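PDB 7CLU: methyltransferase domain-containing protein from Serratia marcescens, which is an S-adenosylmethionine-dependent O-methyltransferase that acts in the synthesis of the red pigment prodigiosin. Local coordinates for residues 227-235 and 256-266; 246-254 and 295-304. All coordinates share one frame; numbering follows the deposited sequence.

Contact 1. Residues 227-235 and 256-266; sequences VISGDLPIG and TILRNIYRAMP
Asn-260 reaches from its helix into the turn at 227-230, where its ND2 donates to Val-227 O over 2.8 Å in a nearly straight bond (170°). The acceptor lies in the amide plane of Asn-260, while ND2 is tilted from the carbonyl plane of Val-227. Asn-260 CG comes within 3.5 Å of Gly-230 CA, a tight fit at a glycine of positive phi. The inner side is apolar. Leu-232 sets CB against Ala-264 CB at 3.7 Å and CD1 against Ile-261 CG1. Ile-234 has its CG1 between backbone N and carbonyl carbon (chi1 71°), which brings CG1 to 3.7 Å from Ala-264 CB and Ile-234 CD1 to 4.1 Å from Ile-261 CG2, the two isoleucines crossing almost perpendicularly. The outer side faces solvent: Arg-263 and Gly-235 are exposed, a water donates to Gly-230 O and Asn-260 O, and Arg-263 NH2 donates to Asn-260 OD1 at 3.1 Å, within its own helix, from above the carbonyl plane of Asn-260. The loop, which carries Val-227 of the S-adenosyl-L-homocysteine site, joins strands 221-224 and 239-243 of the Rossmann-like domain; Val-227 and Ile-234 also touch strand 171-175, and Ile-261 packs on both 171-175 and 270-275.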
loop_
_atom_site.group_PDB
_atom_site.type_symbol
_atom_site.label_atom_id
_atom_site.label_comp_id
_atom_site.label_asym_id
_atom_site.label_seq_id
_atom_site.Cartn_x
_atom_site.Cartn_y
_atom_site.Cartn_z
ATOM N N VAL A 227 -32.301 9.839 -6.022
ATOM C CA VAL A 227 -32.274 8.727 -6.968
ATOM C C VAL A 227 -32.722 7.426 -6.324
ATOM O O VAL A 227 -33.185 6.520 -7.025
ATOM C CB VAL A 227 -30.877 8.545 -7.588
ATOM C CG1 VAL A 227 -30.670 9.526 -8.686
ATOM C CG2 VAL A 227 -29.795 8.632 -6.521
ATOM N N ILE A 228 -32.542 7.274 -5.010
ATOM C CA ILE A 228 -32.908 6.009 -4.370
ATOM C C ILE A 228 -34.422 5.877 -4.276
ATOM O O ILE A 228 -35.012 4.919 -4.785
ATOM C CB ILE A 228 -32.247 5.879 -2.987
ATOM C CG1 ILE A 228 -30.724 5.807 -3.129
ATOM C CG2 ILE A 228 -32.803 4.661 -2.250
ATOM C CD1 ILE A 228 -30.246 4.784 -4.145
ATOM N N SER A 229 -35.077 6.838 -3.624
ATOM C CA SER A 229 -36.530 6.776 -3.567
ATOM C C SER A 229 -37.154 7.045 -4.925
ATOM O O SER A 229 -38.331 6.729 -5.120
ATOM C CB SER A 229 -37.090 7.758 -2.528
ATOM O OG SER A 229 -36.792 9.104 -2.853
ATOM N N GLY A 230 -36.402 7.624 -5.862
ATOM C CA GLY A 230 -36.921 7.864 -7.193
ATOM C C GLY A 230 -37.677 9.156 -7.345
ATOM O O GLY A 230 -38.274 9.390 -8.400
ATOM N N ASP A 231 -37.672 10.002 -6.323
ATOM C CA ASP A 231 -38.273 11.324 -6.363
ATOM C C ASP A 231 -37.338 12.236 -7.164
ATOM O O ASP A 231 -36.427 12.863 -6.624
ATOM C CB ASP A 231 -38.497 11.814 -4.941
ATOM C CG ASP A 231 -38.923 13.252 -4.878
ATOM O OD1 ASP A 231 -39.638 13.701 -5.802
ATOM O OD2 ASP A 231 -38.539 13.934 -3.900
ATOM N N LEU A 232 -37.574 12.311 -8.472
ATOM C CA LEU A 232 -36.660 12.954 -9.417
ATOM C C LEU A 232 -37.430 13.935 -10.286
ATOM O O LEU A 232 -38.016 13.534 -11.310
ATOM C CB LEU A 232 -35.955 11.911 -10.276
ATOM C CG LEU A 232 -35.033 10.983 -9.490
ATOM C CD1 LEU A 232 -34.677 9.746 -10.295
ATOM C CD2 LEU A 232 -33.778 11.742 -9.040
ATOM N N PRO A 233 -37.460 15.213 -9.928
ATOM C CA PRO A 233 -38.137 16.207 -10.780
ATOM C C PRO A 233 -37.256 16.581 -11.964
ATOM O O PRO A 233 -36.727 17.687 -12.074
ATOM C CB PRO A 233 -38.356 17.373 -9.815
ATOM C CG PRO A 233 -37.182 17.322 -8.924
ATOM C CD PRO A 233 -36.838 15.839 -8.748
ATOM N N ILE A 234 -37.069 15.621 -12.860
ATOM C CA ILE A 234 -36.094 15.738 -13.932
ATOM C C ILE A 234 -36.758 15.646 -15.306
ATOM O O ILE A 234 -36.081 15.453 -16.308
ATOM C CB ILE A 234 -34.981 14.685 -13.767
ATOM C CG1 ILE A 234 -35.502 13.280 -14.070
ATOM C CG2 ILE A 234 -34.433 14.720 -12.343
ATOM C CD1 ILE A 234 -34.459 12.173 -13.867
ATOM N N GLY A 235 -38.083 15.817 -15.361
ATOM C CA GLY A 235 -38.830 15.633 -16.601
ATOM C C GLY A 235 -38.568 16.681 -17.670
ATOM O O GLY A 235 -38.770 16.405 -18.861
ATOM N N THR A 256 -32.371 -0.429 -9.586
ATOM C CA THR A 256 -33.394 0.436 -9.002
ATOM C C THR A 256 -33.143 1.897 -9.360
ATOM O O THR A 256 -34.060 2.617 -9.780
ATOM C CB THR A 256 -33.429 0.258 -7.484
ATOM O OG1 THR A 256 -33.864 -1.071 -7.164
ATOM C CG2 THR A 256 -34.355 1.272 -6.864
ATOM N N ILE A 257 -31.896 2.350 -9.190
ATOM C CA ILE A 257 -31.518 3.711 -9.571
ATOM C C ILE A 257 -31.849 3.967 -11.037
ATOM O O ILE A 257 -32.430 5.001 -11.392
ATOM C CB ILE A 257 -30.020 3.936 -9.298
ATOM C CG1 ILE A 257 -29.744 4.017 -7.793
ATOM C CG2 ILE A 257 -29.552 5.166 -10.010
ATOM C CD1 ILE A 257 -28.332 3.618 -7.409
ATOM N N LEU A 258 -31.465 3.033 -11.913
ATOM C CA LEU A 258 -31.628 3.239 -13.345
ATOM C C LEU A 258 -33.101 3.224 -13.736
ATOM O O LEU A 258 -33.536 4.015 -14.585
ATOM C CB LEU A 258 -30.870 2.168 -14.120
ATOM C CG LEU A 258 -29.331 2.182 -14.154
ATOM C CD1 LEU A 258 -28.852 0.877 -14.755
ATOM C CD2 LEU A 258 -28.816 3.373 -14.966
ATOM N N ARG A 259 -33.875 2.320 -13.136
ATOM C CA ARG A 259 -35.316 2.322 -13.354
ATOM C C ARG A 259 -35.941 3.599 -12.806
ATOM O O ARG A 259 -36.858 4.160 -13.413
ATOM C CB ARG A 259 -35.940 1.079 -12.710
ATOM C CG ARG A 259 -35.687 -0.214 -13.481
ATOM C CD ARG A 259 -36.717 -1.298 -13.135
ATOM N NE ARG A 259 -36.513 -1.821 -11.791
ATOM C CZ ARG A 259 -35.962 -3.004 -11.530
ATOM N NH1 ARG A 259 -35.577 -3.782 -12.534
ATOM N NH2 ARG A 259 -35.806 -3.411 -10.268
ATOM N N ASN A 260 -35.440 4.086 -11.667
ATOM C CA ASN A 260 -35.979 5.321 -11.098
ATOM C C ASN A 260 -35.748 6.502 -12.029
ATOM O O ASN A 260 -36.647 7.330 -12.228
ATOM C CB ASN A 260 -35.355 5.594 -9.725
ATOM C CG ASN A 260 -35.983 4.764 -8.615
ATOM O OD1 ASN A 260 -37.017 4.128 -8.816
ATOM N ND2 ASN A 260 -35.358 4.770 -7.440
ATOM N N ILE A 261 -34.541 6.607 -12.595
ATOM C CA ILE A 261 -34.257 7.677 -13.548
ATOM C C ILE A 261 -35.064 7.494 -14.826
ATOM O O ILE A 261 -35.612 8.458 -15.368
ATOM C CB ILE A 261 -32.752 7.743 -13.848
ATOM C CG1 ILE A 261 -31.988 8.163 -12.584
ATOM C CG2 ILE A 261 -32.508 8.699 -15.009
ATOM C CD1 ILE A 261 -30.477 8.128 -12.730
ATOM N N TYR A 262 -35.133 6.262 -15.338
ATOM C CA TYR A 262 -35.897 6.006 -16.556
ATOM C C TYR A 262 -37.342 6.458 -16.404
ATOM O O TYR A 262 -37.892 7.110 -17.302
ATOM C CB TYR A 262 -35.848 4.521 -16.904
ATOM C CG TYR A 262 -36.623 4.183 -18.151
ATOM C CD1 TYR A 262 -36.031 4.297 -19.402
ATOM C CD2 TYR A 262 -37.955 3.765 -18.087
ATOM C CE1 TYR A 262 -36.726 4.001 -20.557
ATOM C CE2 TYR A 262 -38.666 3.470 -19.243
ATOM C CZ TYR A 262 -38.042 3.588 -20.476
ATOM O OH TYR A 262 -38.724 3.296 -21.637
ATOM N N ARG A 263 -37.963 6.133 -15.268
ATOM C CA ARG A 263 -39.367 6.475 -15.061
ATOM C C ARG A 263 -39.562 7.984 -15.057
ATOM O O ARG A 263 -40.558 8.495 -15.586
ATOM C CB ARG A 263 -39.862 5.858 -13.752
ATOM C CG ARG A 263 -41.344 6.056 -13.503
ATOM C CD ARG A 263 -41.843 5.215 -12.336
ATOM N NE ARG A 263 -41.253 5.621 -11.063
ATOM C CZ ARG A 263 -40.361 4.904 -10.385
ATOM N NH1 ARG A 263 -39.952 3.729 -10.857
ATOM N NH2 ARG A 263 -39.885 5.359 -9.230
ATOM N N ALA A 264 -38.595 8.717 -14.507
ATOM C CA ALA A 264 -38.722 10.160 -14.349
ATOM C C ALA A 264 -38.314 10.948 -15.587
ATOM O O ALA A 264 -38.685 12.122 -15.698
ATOM C CB ALA A 264 -37.901 10.617 -13.140
ATOM N N MET A 265 -37.593 10.330 -16.522
ATOM C CA MET A 265 -37.076 11.035 -17.686
ATOM C C MET A 265 -38.208 11.457 -18.618
ATOM O O MET A 265 -39.257 10.815 -18.655
ATOM C CB MET A 265 -36.118 10.150 -18.472
ATOM C CG MET A 265 -34.709 10.124 -17.943
ATOM S SD MET A 265 -33.827 8.737 -18.670
ATOM C CE MET A 265 -33.844 9.215 -20.402
ATOM N N PRO A 266 -38.001 12.503 -19.412
ATOM C CA PRO A 266 -38.973 12.819 -20.463
ATOM C C PRO A 266 -38.938 11.760 -21.551
ATOM O O PRO A 266 -37.934 11.071 -21.751
ATOM C CB PRO A 266 -38.501 14.176 -20.992
ATOM C CG PRO A 266 -37.006 14.159 -20.771
ATOM C CD PRO A 266 -36.826 13.401 -19.458
HETATM O O HOH W 1 -38.716 7.939 -10.585
#

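Contact 2. Residues 246-254 and 295-304; sequences LHDYAPETQ and MLVSTDGGIE
His-247, predicted to be the proton acceptor of the methyl transfer, lies alongside Glu-304, both side chains pointing the same way. His-247 CB is 3.2 Å from Ile-303 O and also near Glu-304 OE1. CG sits between the backbone N and the carbonyl carbon (chi1 71°), which carries the ring beside the carboxylate and puts His-247 CG 3.4 Å from Glu-304 OE2. His-247 ND1 donates to Glu-304 OE2 near the ring plane and almost straight (177°); the modelled 2.4 Å is very short and its exact value doubtful. Ring and carboxylate planes are turned 58° apart. His-247 CE1 lies 3.4 Å from Glu-304 OE2. NE2, at the tip, is hydrogen-bonded just outside the two segments. The main chain adds a bent bond one residue earlier, Ile-303 N donating to His-247 O at 3.1 Å. Beside it, Met-295 is bent at chi2 and chi3, bringing Met-295 CE to 3.5 Å from Asp-248 OD1. Thr-299 OG1 links the helix end to the following loop: it donates to Met-295 O and accepts from Gly-302 N, an ST motif. A water bridges Gln-254 NE2 and Ile-303 O. Glu-275 holds the backbone N atoms of Leu-246 and His-247, and Trp-244 stacks on the His-247 ring. Around this site, Leu-291 of helix 286-298 and Tyr-310 of helix 307-316 pack on His-247, while Ile-303 meets Gln-56 of the second subunit.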
loop_
_atom_site.group_PDB
_atom_site.type_symbol
_atom_site.label_atom_id
_atom_site.label_comp_id
_atom_site.label_asym_id
_atom_site.label_seq_id
_atom_site.Cartn_x
_atom_site.Cartn_y
_atom_site.Cartn_z
ATOM N N LEU A 246 -22.797 4.412 -10.118
ATOM C CA LEU A 246 -23.383 3.080 -10.159
ATOM C C LEU A 246 -22.513 2.081 -9.412
ATOM O O LEU A 246 -23.021 1.251 -8.646
ATOM C CB LEU A 246 -23.582 2.638 -11.608
ATOM C CG LEU A 246 -24.555 3.496 -12.435
ATOM C CD1 LEU A 246 -24.599 3.062 -13.898
ATOM C CD2 LEU A 246 -25.958 3.453 -11.827
ATOM N N HIS A 247 -21.195 2.157 -9.607
ATOM C CA HIS A 247 -20.298 1.191 -8.985
ATOM C C HIS A 247 -20.249 1.306 -7.469
ATOM O O HIS A 247 -19.591 0.480 -6.833
ATOM C CB HIS A 247 -18.892 1.336 -9.565
ATOM C CG HIS A 247 -18.183 2.579 -9.134
ATOM N ND1 HIS A 247 -16.827 2.617 -8.886
ATOM C CD2 HIS A 247 -18.640 3.837 -8.925
ATOM C CE1 HIS A 247 -16.482 3.842 -8.528
ATOM N NE2 HIS A 247 -17.566 4.599 -8.540
ATOM N N ASP A 248 -20.902 2.300 -6.876
ATOM C CA ASP A 248 -20.988 2.375 -5.426
ATOM C C ASP A 248 -22.011 1.402 -4.857
ATOM O O ASP A 248 -22.017 1.186 -3.641
ATOM C CB ASP A 248 -21.347 3.806 -4.991
ATOM C CG ASP A 248 -20.318 4.825 -5.440
ATOM O OD1 ASP A 248 -19.144 4.453 -5.612
ATOM O OD2 ASP A 248 -20.685 6.001 -5.621
ATOM N N TYR A 249 -22.851 0.802 -5.704
ATOM C CA TYR A 249 -23.993 0.011 -5.270
ATOM C C TYR A 249 -23.978 -1.373 -5.904
ATOM O O TYR A 249 -23.390 -1.600 -6.965
ATOM C CB TYR A 249 -25.311 0.720 -5.615
ATOM C CG TYR A 249 -25.392 2.077 -4.970
ATOM C CD1 TYR A 249 -25.705 2.207 -3.618
ATOM C CD2 TYR A 249 -25.096 3.227 -5.691
ATOM C CE1 TYR A 249 -25.750 3.450 -3.015
ATOM C CE2 TYR A 249 -25.136 4.470 -5.097
ATOM C CZ TYR A 249 -25.459 4.575 -3.758
ATOM O OH TYR A 249 -25.497 5.814 -3.166
ATOM N N ALA A 250 -24.647 -2.305 -5.232
ATOM C CA ALA A 250 -24.848 -3.619 -5.808
ATOM C C ALA A 250 -25.635 -3.497 -7.113
ATOM O O ALA A 250 -26.421 -2.557 -7.293
ATOM C CB ALA A 250 -25.594 -4.533 -4.831
ATOM N N PRO A 251 -25.433 -4.433 -8.039
ATOM C CA PRO A 251 -26.189 -4.409 -9.306
ATOM C C PRO A 251 -27.694 -4.273 -9.144
ATOM O O PRO A 251 -28.327 -3.534 -9.915
ATOM C CB PRO A 251 -25.808 -5.753 -9.941
ATOM C CG PRO A 251 -24.414 -5.993 -9.445
ATOM C CD PRO A 251 -24.394 -5.476 -8.029
ATOM N N GLU A 252 -28.286 -4.976 -8.167
ATOM C CA GLU A 252 -29.726 -4.877 -7.951
ATOM C C GLU A 252 -30.127 -3.456 -7.574
ATOM O O GLU A 252 -31.160 -2.953 -8.028
ATOM C CB GLU A 252 -30.166 -5.877 -6.869
ATOM C CG GLU A 252 -29.475 -7.249 -6.946
ATOM C CD GLU A 252 -28.026 -7.237 -6.423
ATOM O OE1 GLU A 252 -27.813 -6.834 -5.265
ATOM O OE2 GLU A 252 -27.102 -7.631 -7.169
ATOM N N THR A 253 -29.313 -2.784 -6.758
ATOM C CA THR A 253 -29.565 -1.376 -6.464
ATOM C C THR A 253 -29.302 -0.506 -7.686
ATOM O O THR A 253 -30.009 0.487 -7.924
ATOM C CB THR A 253 -28.692 -0.936 -5.292
ATOM O OG1 THR A 253 -28.986 -1.767 -4.158
ATOM C CG2 THR A 253 -28.922 0.546 -4.947
ATOM N N GLN A 254 -28.276 -0.847 -8.466
ATOM C CA GLN A 254 -28.047 -0.115 -9.707
ATOM C C GLN A 254 -29.290 -0.158 -10.585
ATOM O O GLN A 254 -29.688 0.857 -11.172
ATOM C CB GLN A 254 -26.848 -0.695 -10.451
ATOM C CG GLN A 254 -25.531 -0.609 -9.702
ATOM C CD GLN A 254 -24.377 -1.049 -10.571
ATOM O OE1 GLN A 254 -24.456 -0.986 -11.806
ATOM N NE2 GLN A 254 -23.284 -1.496 -9.938
ATOM N N MET A 295 -14.366 -1.287 -3.095
ATOM C CA MET A 295 -15.811 -1.247 -2.902
ATOM C C MET A 295 -16.275 -2.399 -2.018
ATOM O O MET A 295 -17.190 -2.235 -1.204
ATOM C CB MET A 295 -16.525 -1.297 -4.250
ATOM C CG MET A 295 -16.063 -0.271 -5.227
ATOM S SD MET A 295 -15.757 1.316 -4.437
ATOM C CE MET A 295 -17.414 1.790 -4.134
ATOM N N LEU A 296 -15.646 -3.569 -2.174
ATOM C CA LEU A 296 -16.006 -4.736 -1.384
ATOM C C LEU A 296 -15.802 -4.480 0.104
ATOM O O LEU A 296 -16.689 -4.770 0.920
ATOM C CB LEU A 296 -15.179 -5.942 -1.841
ATOM C CG LEU A 296 -15.169 -7.168 -0.936
ATOM C CD1 LEU A 296 -16.577 -7.775 -0.894
ATOM C CD2 LEU A 296 -14.152 -8.196 -1.443
ATOM N N VAL A 297 -14.634 -3.939 0.480
ATOM C CA VAL A 297 -14.310 -3.841 1.899
ATOM C C VAL A 297 -15.019 -2.680 2.571
ATOM O O VAL A 297 -15.182 -2.697 3.803
ATOM C CB VAL A 297 -12.796 -3.696 2.153
ATOM C CG1 VAL A 297 -12.036 -4.927 1.637
ATOM C CG2 VAL A 297 -12.267 -2.421 1.542
ATOM N N SER A 298 -15.479 -1.695 1.800
ATOM C CA SER A 298 -15.920 -0.420 2.355
ATOM C C SER A 298 -17.402 -0.127 2.186
ATOM O O SER A 298 -17.945 0.637 2.980
ATOM C CB SER A 298 -15.126 0.736 1.726
ATOM O OG SER A 298 -15.446 0.918 0.347
ATOM N N THR A 299 -18.059 -0.663 1.164
ATOM C CA THR A 299 -19.455 -0.346 0.889
ATOM C C THR A 299 -20.305 -1.592 1.100
ATOM O O THR A 299 -19.802 -2.677 1.402
ATOM C CB THR A 299 -19.640 0.197 -0.530
ATOM O OG1 THR A 299 -19.607 -0.888 -1.466
ATOM C CG2 THR A 299 -18.544 1.217 -0.874
ATOM N N ASP A 300 -21.614 -1.445 0.923
ATOM C CA ASP A 300 -22.460 -2.588 1.231
ATOM C C ASP A 300 -22.543 -3.587 0.084
ATOM O O ASP A 300 -22.793 -4.770 0.337
ATOM C CB ASP A 300 -23.847 -2.112 1.662
ATOM C CG ASP A 300 -23.856 -1.634 3.100
ATOM O OD1 ASP A 300 -22.768 -1.624 3.714
ATOM O OD2 ASP A 300 -24.925 -1.265 3.624
ATOM N N GLY A 301 -22.321 -3.156 -1.155
ATOM C CA GLY A 301 -22.303 -4.094 -2.264
ATOM C C GLY A 301 -21.718 -3.534 -3.545
ATOM O O GLY A 301 -21.906 -4.107 -4.628
ATOM N N GLY A 302 -20.994 -2.423 -3.432
ATOM C CA GLY A 302 -20.352 -1.848 -4.599
ATOM C C GLY A 302 -19.391 -2.817 -5.261
ATOM O O GLY A 302 -18.805 -3.701 -4.619
ATOM N N ILE A 303 -19.208 -2.614 -6.569
ATOM C CA ILE A 303 -18.457 -3.503 -7.446
ATOM C C ILE A 303 -18.225 -2.773 -8.771
ATOM O O ILE A 303 -18.994 -1.881 -9.135
ATOM C CB ILE A 303 -19.216 -4.825 -7.657
ATOM C CG1 ILE A 303 -18.328 -5.884 -8.315
ATOM C CG2 ILE A 303 -20.483 -4.604 -8.500
ATOM C CD1 ILE A 303 -18.700 -7.339 -7.938
ATOM N N GLU A 304 -17.147 -3.106 -9.474
ATOM C CA GLU A 304 -16.947 -2.648 -10.837
ATOM C C GLU A 304 -17.495 -3.706 -11.791
ATOM O O GLU A 304 -17.572 -4.896 -11.450
ATOM C CB GLU A 304 -15.462 -2.367 -11.110
ATOM C CG GLU A 304 -14.803 -1.394 -10.106
ATOM C CD GLU A 304 -15.415 0.002 -10.158
ATOM O OE1 GLU A 304 -15.944 0.385 -11.226
ATOM O OE2 GLU A 304 -15.376 0.715 -9.130
HETATM O O HOH W 2 -23.342 0.103 -1.362
HETATM O O HOH W 3 -20.610 -1.731 -11.218
#

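Both contacts use helix 251-264, but different parts of it: contact 2 uses residues 251-254 and the chain before them, contact 1 residues 256-264. They meet where Ile-257 CD1 packs on Tyr-249 CD2 at 3.7 Å, and their centres are 19 Å apart. Contact 1 lies farther from the chain centre, about 23 Å against 14 Å, and combines a buried aliphatic inner side with exposed residues; no other chain of the assembly touches it. In contact 2 none of the touching residues is exposed, and polar pairing predominates, with the second subunit close by. The shared helix packs against a loop of the cofactor site and follows closely on the segment that carries the predicted proton acceptor.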